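AvmM (Streptomyces sp. NBRC 109436, PDB 7FE6) catalyses macrocyclization through dehydration and Michael-type addition in the biosynthesis of alchivemycin A. Local coordinates at residues G51-G59 with D125-V133; V63-R74 with F101-C111. One frame throughout, in Å; residues are numbered along the deposited sequence.

Overall arrangement
From the N terminus, the chain reaches 51-59, a loop that runs into strand 57-66, whose far end opens 63-74. After strand 77-83 it returns as 101-111, which enters strand 107-113 and closes the inner loop by pairing with 63-74 (interaction 2). It continues into 125-133, which comes back to 51-59 and closes the outer loop (interaction 1). Interaction 2 is therefore nested within interaction 1. Both use strand 57-66, on opposite sides of the chain's centre, with about 30 Å between the contact centres. Interaction 2 adds strand 107-113, an outermost strand within the chain, to its sheet; interaction 1 holds the approach to strand 135-144 of the other five-stranded sheet.

Interaction 1 (G51-G59 with D125-V133); sequences GRYAYPDTG and DGTVPLPEV. With ZHU (Alchivemycin A), chain I.
Glu132 OE2 lies over the centre of one face of the Arg52 guanidinium, 3.2 Å from Arg52 CZ. The two side chains run side by side in the same direction, and their carboxylate and guanidinium planes stand 87° apart. This salt bridge (Arg52 NE to Glu132 OE2, 3.4 Å) is one of charge alone, since no N-H of Arg52 points at the oxygen; the same OE2 also meets Arg13 of the second subunit. Further along, Tyr53 CD2 stands over the centre of one face of the Tyr55 ring, while Tyr55 CD1 lies in plane at the edge of the Tyr53 ring. The ring hydroxyls are anchored elsewhere, Tyr55 OH at Tyr12 and Asn21 and Tyr53 OH at Asp163 O. At Tyr55 the backbones meet in a single antiparallel hydrogen-bonded bridge: Leu130 N reaches Tyr55 O at 2.9 Å, and the return bond from Tyr55 N to Leu130 O is weak at 3.4 Å. Asp57 OD1 then receives Val128 N at 2.7 Å along a nearly straight N-H (171°), the donor arriving from above the carboxylate plane. Thr58 OG1, set between its own backbone N and carbonyl carbon (chi1 63°), donates to Val128 O at 2.9 Å and bonds Tyr47 OH as well. That rotation leaves Thr58 CG2 against Leu130 CB, 3.7 Å away. Val128 and Leu130 also pack on Val136 of strand 135-144. At the far end Val133 CG1 comes within 3.3 Å of alchivemycin A atom C31. The arrangement is a loop held beside the segment leading into strand 57-66 by a single antiparallel bridge at Tyr55-Leu130 and by side-chain bonds from Asp57 and Thr58, running directly into the alchivemycin A pocket at Val133.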
loop_
_atom_site.group_PDB
_atom_site.type_symbol
_atom_site.label_atom_id
_atom_site.label_comp_id
_atom_site.label_asym_id
_atom_site.label_seq_id
_atom_site.Cartn_x
_atom_site.Cartn_y
_atom_site.Cartn_z
ATOM N N GLY A 51 -11.794 11.630 -5.888
ATOM C CA GLY A 51 -12.660 12.786 -5.823
ATOM C C GLY A 51 -13.881 12.618 -6.699
ATOM O O GLY A 51 -14.225 11.511 -7.128
ATOM N N ARG A 52 -14.542 13.735 -6.983
ATOM C CA ARG A 52 -15.725 13.709 -7.827
ATOM C C ARG A 52 -15.589 14.465 -9.144
ATOM O O ARG A 52 -16.454 14.296 -10.009
ATOM C CB ARG A 52 -16.946 14.239 -7.057
ATOM C CG ARG A 52 -17.297 13.393 -5.841
ATOM C CD ARG A 52 -18.776 13.469 -5.496
ATOM N NE ARG A 52 -19.324 12.156 -5.151
ATOM C CZ ARG A 52 -20.309 11.547 -5.811
ATOM N NH1 ARG A 52 -20.719 10.345 -5.414
ATOM N NH2 ARG A 52 -20.909 12.152 -6.835
ATOM N N TYR A 53 -14.529 15.256 -9.336
ATOM C CA TYR A 53 -14.326 15.984 -10.584
ATOM C C TYR A 53 -13.641 15.087 -11.617
ATOM O O TYR A 53 -12.541 14.577 -11.373
ATOM C CB TYR A 53 -13.491 17.243 -10.345
ATOM C CG TYR A 53 -13.201 18.008 -11.624
ATOM C CD1 TYR A 53 -14.164 18.832 -12.208
ATOM C CD2 TYR A 53 -11.984 17.867 -12.282
ATOM C CE1 TYR A 53 -13.901 19.517 -13.398
ATOM C CE2 TYR A 53 -11.724 18.542 -13.468
ATOM C CZ TYR A 53 -12.682 19.357 -14.016
ATOM O OH TYR A 53 -12.396 20.018 -15.190
ATOM N N ALA A 54 -14.287 14.910 -12.776
ATOM C CA ALA A 54 -13.737 14.110 -13.869
ATOM C C ALA A 54 -12.706 14.927 -14.637
ATOM O O ALA A 54 -13.018 16.022 -15.117
ATOM C CB ALA A 54 -14.845 13.654 -14.815
ATOM N N TYR A 55 -11.471 14.409 -14.731
ATOM C CA TYR A 55 -10.404 15.099 -15.447
ATOM C C TYR A 55 -10.401 14.706 -16.923
ATOM O O TYR A 55 -10.520 13.522 -17.250
ATOM C CB TYR A 55 -9.053 14.791 -14.828
ATOM C CG TYR A 55 -8.764 15.700 -13.677
ATOM C CD1 TYR A 55 -8.320 16.989 -13.901
ATOM C CD2 TYR A 55 -8.966 15.289 -12.365
ATOM C CE1 TYR A 55 -8.065 17.840 -12.860
ATOM C CE2 TYR A 55 -8.721 16.139 -11.315
ATOM C CZ TYR A 55 -8.267 17.418 -11.570
ATOM O OH TYR A 55 -8.004 18.296 -10.544
ATOM N N PRO A 56 -10.241 15.686 -17.816
ATOM C CA PRO A 56 -10.383 15.391 -19.252
ATOM C C PRO A 56 -9.221 14.617 -19.842
ATOM O O PRO A 56 -9.391 13.944 -20.869
ATOM C CB PRO A 56 -10.514 16.785 -19.886
ATOM C CG PRO A 56 -9.852 17.710 -18.916
ATOM C CD PRO A 56 -10.114 17.130 -17.550
ATOM N N ASP A 57 -8.034 14.718 -19.259
ATOM C CA ASP A 57 -6.899 13.970 -19.771
ATOM C C ASP A 57 -5.916 13.771 -18.628
ATOM O O ASP A 57 -5.728 14.668 -17.802
ATOM C CB ASP A 57 -6.252 14.698 -20.960
ATOM C CG ASP A 57 -5.584 13.741 -21.934
ATOM O OD1 ASP A 57 -5.627 12.508 -21.695
ATOM O OD2 ASP A 57 -5.007 14.224 -22.937
ATOM N N THR A 58 -5.350 12.573 -18.535
ATOM C CA THR A 58 -4.459 12.258 -17.429
ATOM C C THR A 58 -3.359 11.337 -17.912
ATOM O O THR A 58 -3.568 10.532 -18.824
ATOM C CB THR A 58 -5.167 11.550 -16.287
ATOM O OG1 THR A 58 -5.662 10.299 -16.776
ATOM C CG2 THR A 58 -6.306 12.395 -15.700
ATOM N N GLY A 59 -2.214 11.412 -17.233
ATOM C CA GLY A 59 -1.124 10.478 -17.438
ATOM C C GLY A 59 -0.251 10.402 -16.205
ATOM O O GLY A 59 -0.193 11.340 -15.405
ATOM N N ASP A 125 -9.415 9.877 -29.683
ATOM C CA ASP A 125 -8.470 10.982 -29.856
ATOM C C ASP A 125 -7.203 10.847 -29.008
ATOM O O ASP A 125 -6.365 11.759 -29.021
ATOM C CB ASP A 125 -9.160 12.325 -29.574
ATOM C CG ASP A 125 -9.477 12.552 -28.093
ATOM O OD1 ASP A 125 -9.209 11.670 -27.236
ATOM O OD2 ASP A 125 -10.028 13.636 -27.787
ATOM N N GLY A 126 -7.047 9.767 -28.252
ATOM C CA GLY A 126 -5.852 9.541 -27.477
ATOM C C GLY A 126 -5.966 9.951 -26.026
ATOM O O GLY A 126 -5.141 9.530 -25.207
ATOM N N THR A 127 -6.983 10.733 -25.683
ATOM C CA THR A 127 -7.129 11.203 -24.316
ATOM C C THR A 127 -7.481 10.063 -23.363
ATOM O O THR A 127 -8.128 9.081 -23.735
ATOM C CB THR A 127 -8.210 12.281 -24.246
ATOM O OG1 THR A 127 -9.415 11.765 -24.827
ATOM C CG2 THR A 127 -7.783 13.558 -24.954
ATOM N N VAL A 128 -7.046 10.215 -22.116
ATOM C CA VAL A 128 -7.369 9.289 -21.040
ATOM C C VAL A 128 -8.156 10.057 -19.984
ATOM O O VAL A 128 -7.585 10.445 -18.955
ATOM C CB VAL A 128 -6.100 8.659 -20.442
ATOM C CG1 VAL A 128 -6.462 7.577 -19.434
ATOM C CG2 VAL A 128 -5.246 8.054 -21.526
ATOM N N PRO A 129 -9.460 10.292 -20.176
ATOM C CA PRO A 129 -10.240 10.975 -19.133
ATOM C C PRO A 129 -10.293 10.095 -17.898
ATOM O O PRO A 129 -10.198 8.874 -18.001
ATOM C CB PRO A 129 -11.629 11.139 -19.768
ATOM C CG PRO A 129 -11.458 10.816 -21.210
ATOM C CD PRO A 129 -10.302 9.887 -21.317
ATOM N N LEU A 130 -10.422 10.714 -16.718
ATOM C CA LEU A 130 -10.407 9.971 -15.449
ATOM C C LEU A 130 -11.655 10.256 -14.612
ATOM O O LEU A 130 -11.647 11.137 -13.735
ATOM C CB LEU A 130 -9.136 10.270 -14.646
ATOM C CG LEU A 130 -8.960 9.341 -13.422
ATOM C CD1 LEU A 130 -8.616 7.905 -13.846
ATOM C CD2 LEU A 130 -7.943 9.875 -12.411
ATOM N N PRO A 131 -12.734 9.510 -14.815
ATOM C CA PRO A 131 -13.947 9.730 -14.015
ATOM C C PRO A 131 -13.767 9.250 -12.582
ATOM O O PRO A 131 -12.852 8.484 -12.259
ATOM C CB PRO A 131 -15.019 8.909 -14.744
ATOM C CG PRO A 131 -14.402 8.532 -16.079
ATOM C CD PRO A 131 -12.925 8.467 -15.832
ATOM N N GLU A 132 -14.701 9.673 -11.726
ATOM C CA GLU A 132 -14.613 9.349 -10.310
ATOM C C GLU A 132 -14.603 7.841 -10.146
ATOM O O GLU A 132 -15.243 7.120 -10.920
ATOM C CB GLU A 132 -15.773 9.969 -9.515
ATOM C CG GLU A 132 -17.160 9.335 -9.701
ATOM C CD GLU A 132 -18.237 9.912 -8.739
ATOM O OE1 GLU A 132 -19.426 9.917 -9.124
ATOM O OE2 GLU A 132 -17.920 10.328 -7.595
ATOM N N VAL A 133 -13.772 7.368 -9.210
ATOM C CA VAL A 133 -13.692 5.959 -8.845
ATOM C C VAL A 133 -12.894 5.190 -9.898
ATOM O O VAL A 133 -12.460 4.057 -9.664
ATOM C CB VAL A 133 -15.108 5.376 -8.614
ATOM C CG1 VAL A 133 -15.071 3.911 -8.241
ATOM C CG2 VAL A 133 -15.827 6.144 -7.496
HETATM C C1 ZHU I . -10.107 1.034 -6.506
HETATM C C11 ZHU I . -14.499 -3.507 -11.516
HETATM C C12 ZHU I . -13.482 -3.819 -10.417
HETATM C C14 ZHU I . -15.646 -4.343 -9.292
HETATM C C15 ZHU I . -16.542 -4.279 -8.296
HETATM C C17 ZHU I . -18.567 -5.585 -7.635
HETATM C C19 ZHU I . -20.031 -3.985 -6.552
HETATM C C2 ZHU I . -10.732 0.732 -7.845
HETATM C C21 ZHU I . -20.463 -1.738 -5.566
HETATM C C22 ZHU I . -20.668 -1.185 -6.969
HETATM C C24 ZHU I . -20.119 -3.457 -7.990
HETATM C C25 ZHU I . -18.703 -3.232 -8.588
HETATM C C27 ZHU I . -17.777 -1.621 -10.496
HETATM C C28 ZHU I . -21.483 -1.692 -9.277
HETATM C C29 ZHU I . -19.981 -0.625 -4.646
HETATM C C31 ZHU I . -12.311 2.402 -7.218
HETATM C C35 ZHU I . -13.750 -1.292 -14.575
HETATM C C38 ZHU I . -16.851 0.205 -12.011
HETATM C C5 ZHU I . -13.897 0.595 -9.649
HETATM C C7 ZHU I . -14.150 0.618 -12.104
HETATM C C9 ZHU I . -14.151 -1.694 -13.154
HETATM N N33 ZHU I . -16.072 -0.015 -10.790
HETATM O O32 ZHU I . -11.754 1.261 -10.510
HETATM O O34 ZHU I . -12.106 -0.759 -12.251
HETATM O O36 ZHU I . -19.408 -3.270 -10.839
HETATM O O40 ZHU I . -19.003 -1.065 -12.692
HETATM O O41 ZHU I . -15.997 -1.402 -8.797
#

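Interaction 2 (V63-R74 with F101-C111); sequences VIWFSDRDDLRR and FPAEGGVHIAC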
loop_
_atom_site.group_PDB
_atom_site.type_symbol
_atom_site.label_atom_id
_atom_site.label_comp_id
_atom_site.label_asym_id
_atom_site.label_seq_id
_atom_site.Cartn_x
_atom_site.Cartn_y
_atom_site.Cartn_z
ATOM N N VAL A 63 9.016 9.198 -10.623
ATOM C CA VAL A 63 10.258 9.879 -10.274
ATOM C C VAL A 63 11.188 8.906 -9.573
ATOM O O VAL A 63 10.790 8.244 -8.612
ATOM C CB VAL A 63 10.010 11.113 -9.397
ATOM C CG1 VAL A 63 11.311 11.814 -9.129
ATOM C CG2 VAL A 63 9.051 12.044 -10.090
ATOM N N ILE A 64 12.416 8.797 -10.065
ATOM C CA ILE A 64 13.437 7.989 -9.413
ATOM C C ILE A 64 14.421 8.937 -8.752
ATOM O O ILE A 64 14.891 9.883 -9.389
ATOM C CB ILE A 64 14.136 7.039 -10.393
ATOM C CG1 ILE A 64 13.087 6.146 -11.073
ATOM C CG2 ILE A 64 15.181 6.217 -9.631
ATOM C CD1 ILE A 64 13.670 5.124 -12.023
ATOM N N TRP A 65 14.696 8.712 -7.473
ATOM C CA TRP A 65 15.447 9.636 -6.632
ATOM C C TRP A 65 16.510 8.870 -5.861
ATOM O O TRP A 65 16.216 7.835 -5.254
ATOM C CB TRP A 65 14.518 10.375 -5.665
ATOM C CG TRP A 65 15.223 11.232 -4.614
ATOM C CD1 TRP A 65 16.028 12.318 -4.838
ATOM C CD2 TRP A 65 15.113 11.109 -3.179
ATOM N NE1 TRP A 65 16.449 12.856 -3.634
ATOM C CE2 TRP A 65 15.898 12.137 -2.606
ATOM C CE3 TRP A 65 14.442 10.220 -2.329
ATOM C CZ2 TRP A 65 16.026 12.301 -1.230
ATOM C CZ3 TRP A 65 14.569 10.386 -0.961
ATOM C CH2 TRP A 65 15.356 11.419 -0.427
ATOM N N PHE A 66 17.739 9.367 -5.899
ATOM C CA PHE A 66 18.813 8.880 -5.036
ATOM C C PHE A 66 19.139 9.967 -4.024
ATOM O O PHE A 66 19.476 11.090 -4.405
ATOM C CB PHE A 66 20.066 8.510 -5.835
ATOM C CG PHE A 66 19.928 7.255 -6.672
ATOM C CD1 PHE A 66 18.764 6.507 -6.657
ATOM C CD2 PHE A 66 20.985 6.822 -7.471
ATOM C CE1 PHE A 66 18.649 5.354 -7.428
ATOM C CE2 PHE A 66 20.873 5.666 -8.241
ATOM C CZ PHE A 66 19.698 4.932 -8.221
ATOM N N SER A 67 19.046 9.633 -2.742
ATOM C CA SER A 67 19.311 10.614 -1.705
ATOM C C SER A 67 20.798 10.777 -1.413
ATOM O O SER A 67 21.178 11.752 -0.751
ATOM C CB SER A 67 18.607 10.215 -0.417
ATOM O OG SER A 67 19.305 9.146 0.176
ATOM N N ASP A 68 21.638 9.835 -1.861
ATOM C CA ASP A 68 23.020 9.732 -1.404
ATOM C C ASP A 68 24.028 9.802 -2.541
ATOM O O ASP A 68 25.179 9.392 -2.365
ATOM C CB ASP A 68 23.211 8.445 -0.598
ATOM C CG ASP A 68 22.783 7.199 -1.361
ATOM O OD1 ASP A 68 22.105 7.332 -2.402
ATOM O OD2 ASP A 68 23.102 6.080 -0.900
ATOM N N ARG A 69 23.631 10.340 -3.688
ATOM C CA ARG A 69 24.531 10.611 -4.798
ATOM C C ARG A 69 23.776 11.418 -5.839
ATOM O O ARG A 69 22.545 11.338 -5.926
ATOM C CB ARG A 69 25.074 9.316 -5.393
ATOM C CG ARG A 69 24.012 8.310 -5.758
ATOM C CD ARG A 69 24.660 6.962 -5.980
ATOM N NE ARG A 69 25.633 7.010 -7.069
ATOM C CZ ARG A 69 26.428 5.998 -7.396
ATOM N NH1 ARG A 69 26.377 4.860 -6.718
ATOM N NH2 ARG A 69 27.285 6.122 -8.396
ATOM N N ASP A 70 24.516 12.188 -6.643
ATOM C CA ASP A 70 23.845 13.043 -7.616
ATOM C C ASP A 70 24.258 12.745 -9.054
ATOM O O ASP A 70 23.948 13.541 -9.955
ATOM C CB ASP A 70 24.075 14.522 -7.302
ATOM C CG ASP A 70 25.530 14.878 -7.211
ATOM O OD1 ASP A 70 26.372 14.177 -7.821
ATOM O OD2 ASP A 70 25.828 15.887 -6.542
ATOM N N ASP A 71 24.900 11.602 -9.302
ATOM C CA ASP A 71 25.348 11.235 -10.640
ATOM C C ASP A 71 24.335 10.410 -11.434
ATOM O O ASP A 71 24.579 10.143 -12.612
ATOM C CB ASP A 71 26.659 10.455 -10.552
ATOM C CG ASP A 71 26.595 9.332 -9.525
ATOM O OD1 ASP A 71 25.771 9.417 -8.586
ATOM O OD2 ASP A 71 27.360 8.354 -9.669
ATOM N N LEU A 72 23.230 9.973 -10.836
ATOM C CA LEU A 72 22.239 9.203 -11.584
ATOM C C LEU A 72 21.661 10.011 -12.751
ATOM O O LEU A 72 21.371 11.205 -12.625
ATOM C CB LEU A 72 21.115 8.738 -10.646
ATOM C CG LEU A 72 19.885 8.022 -11.225
ATOM C CD1 LEU A 72 20.276 6.663 -11.787
ATOM C CD2 LEU A 72 18.773 7.867 -10.173
ATOM N N ARG A 73 21.547 9.373 -13.914
ATOM C CA ARG A 73 20.879 9.967 -15.070
ATOM C C ARG A 73 19.849 8.991 -15.631
ATOM O O ARG A 73 19.845 7.809 -15.291
ATOM C CB ARG A 73 21.892 10.352 -16.159
ATOM C CG ARG A 73 22.904 11.353 -15.676
ATOM C CD ARG A 73 22.267 12.696 -15.317
ATOM N NE ARG A 73 23.292 13.633 -14.852
ATOM C CZ ARG A 73 23.556 13.877 -13.571
ATOM N NH1 ARG A 73 22.834 13.282 -12.612
ATOM N NH2 ARG A 73 24.527 14.727 -13.247
ATOM N N ARG A 74 19.006 9.486 -16.548
ATOM C CA ARG A 74 17.990 8.636 -17.179
ATOM C C ARG A 74 18.614 7.400 -17.819
ATOM O O ARG A 74 18.025 6.306 -17.797
ATOM C CB ARG A 74 17.201 9.444 -18.222
ATOM C CG ARG A 74 16.238 8.619 -19.082
ATOM C CD ARG A 74 15.183 7.872 -18.251
ATOM N NE ARG A 74 14.276 7.104 -19.100
ATOM C CZ ARG A 74 14.522 5.871 -19.541
ATOM N NH1 ARG A 74 15.652 5.256 -19.206
ATOM N NH2 ARG A 74 13.639 5.250 -20.323
ATOM N N PHE A 101 18.155 18.407 -8.490
ATOM C CA PHE A 101 19.116 18.215 -7.409
ATOM C C PHE A 101 18.541 18.900 -6.182
ATOM O O PHE A 101 18.781 20.098 -5.959
ATOM C CB PHE A 101 20.485 18.776 -7.781
ATOM C CG PHE A 101 21.084 18.151 -9.019
ATOM C CD1 PHE A 101 20.786 18.654 -10.282
ATOM C CD2 PHE A 101 21.937 17.065 -8.926
ATOM C CE1 PHE A 101 21.338 18.085 -11.430
ATOM C CE2 PHE A 101 22.487 16.485 -10.064
ATOM C CZ PHE A 101 22.191 16.996 -11.316
ATOM N N PRO A 102 17.788 18.165 -5.357
ATOM C CA PRO A 102 17.191 18.763 -4.163
ATOM C C PRO A 102 18.259 19.291 -3.224
ATOM O O PRO A 102 19.397 18.816 -3.215
ATOM C CB PRO A 102 16.418 17.600 -3.533
ATOM C CG PRO A 102 16.195 16.640 -4.655
ATOM C CD PRO A 102 17.398 16.753 -5.515
ATOM N N ALA A 103 17.893 20.331 -2.470
ATOM C CA ALA A 103 18.823 20.879 -1.491
ATOM C C ALA A 103 19.121 19.867 -0.391
ATOM O O ALA A 103 20.219 19.875 0.182
ATOM C CB ALA A 103 18.264 22.171 -0.902
ATOM N N GLU A 104 18.178 18.961 -0.117
ATOM C CA GLU A 104 18.362 17.906 0.874
ATOM C C GLU A 104 19.221 16.759 0.354
ATOM O O GLU A 104 19.269 15.701 0.996
ATOM C CB GLU A 104 17.002 17.414 1.396
ATOM C CG GLU A 104 16.091 16.759 0.380
ATOM C CD GLU A 104 15.153 17.767 -0.274
ATOM O OE1 GLU A 104 15.407 18.980 -0.139
ATOM O OE2 GLU A 104 14.149 17.357 -0.899
ATOM N N GLY A 105 19.821 16.933 -0.822
ATOM C CA GLY A 105 20.835 16.077 -1.406
ATOM C C GLY A 105 20.298 15.185 -2.512
ATOM O O GLY A 105 19.090 14.981 -2.666
ATOM N N GLY A 106 21.224 14.640 -3.300
ATOM C CA GLY A 106 20.831 13.675 -4.303
ATOM C C GLY A 106 20.509 14.250 -5.671
ATOM O O GLY A 106 20.882 15.363 -6.063
ATOM N N VAL A 107 19.808 13.411 -6.431
ATOM C CA VAL A 107 19.308 13.737 -7.761
ATOM C C VAL A 107 18.037 12.922 -7.961
ATOM O O VAL A 107 17.880 11.842 -7.382
ATOM C CB VAL A 107 20.347 13.441 -8.870
ATOM C CG1 VAL A 107 20.690 11.953 -8.908
ATOM C CG2 VAL A 107 19.835 13.903 -10.220
ATOM N N HIS A 108 17.111 13.449 -8.765
ATOM C CA HIS A 108 15.967 12.641 -9.161
ATOM C C HIS A 108 15.658 12.849 -10.636
ATOM O O HIS A 108 15.913 13.913 -11.208
ATOM C CB HIS A 108 14.741 12.910 -8.265
ATOM C CG HIS A 108 14.073 14.238 -8.470
ATOM N ND1 HIS A 108 13.362 14.550 -9.609
ATOM C CD2 HIS A 108 13.965 15.316 -7.656
ATOM C CE1 HIS A 108 12.852 15.764 -9.495
ATOM N NE2 HIS A 108 13.212 16.256 -8.323
ATOM N N ILE A 109 15.164 11.789 -11.264
ATOM C CA ILE A 109 14.898 11.765 -12.698
ATOM C C ILE A 109 13.395 11.534 -12.853
ATOM O O ILE A 109 12.894 10.439 -12.554
ATOM C CB ILE A 109 15.695 10.668 -13.425
ATOM C CG1 ILE A 109 17.187 10.696 -13.066
ATOM C CG2 ILE A 109 15.557 10.839 -14.924
ATOM C CD1 ILE A 109 17.856 11.992 -13.328
ATOM N N ALA A 110 12.674 12.559 -13.316
ATOM C CA ALA A 110 11.231 12.477 -13.500
ATOM C C ALA A 110 10.908 11.965 -14.902
ATOM O O ALA A 110 11.385 12.518 -15.896
ATOM C CB ALA A 110 10.577 13.837 -13.255
ATOM N N CYS A 111 10.111 10.899 -14.971
ATOM C CA CYS A 111 9.792 10.216 -16.219
ATOM C C CYS A 111 8.294 10.187 -16.479
ATOM O O CYS A 111 7.503 9.837 -15.594
ATOM C CB CYS A 111 10.324 8.786 -16.209
ATOM S SG CYS A 111 12.063 8.714 -15.986
#
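Ile64 O is approached by two neighbours on the facing strand: Ile109 N bonds it at 2.7 Å, and His108 CA adds a C-H contact at 3.0 Å. It belongs to an antiparallel ladder in which strand 107-113 forms an outermost strand of its mixed sheet within the chain. Ile64 pairs with Ile109 and Phe66 with Val107 as hydrogen-bonded pairs; Val63 with Ala110 and Trp65 with His108 are non-hydrogen-bonded. Having no side chain, Gly106 brings its CA to 2.9 Å from Phe66 O, just after the type I turn from Pro102 to Gly105. On the Trp65 and His108 face, Trp65 CG is anti to the backbone N (chi1 172°), laying the indole along the partner strand with CD1 3.2 Å from Val107 O and Gly105 O at the ring edge. Ile120 of the third subunit packs on the same tryptophan.

On the other face the chain after strand 57-66 folds back over Val107 and Ile109. Leu72 CB touches Val107 CG1 at 3.7 Å. A bend at chi2 (-65°) curls Arg73 back, and its NH1 bonds both Asp70 O and Leu72 O. Its guanidinium stands 88° from the Phe101 ring, with NH2 in the ring plane at the edge, 3.8 Å from Phe101 CZ; Val107 CG2 sits over one ring face, offset toward the rim. With an alanine in place of Arg73, Asp70 O and Leu72 O would probably lose the donor they share, leaving the 70-72 loop less firmly fixed and the Phe101 edge without its guanidinium neighbour at CZ. Beyond, Arg74 NE bonds Gln91 OE1, while Arg74 CD rests 3.9 Å from Cys111 SG.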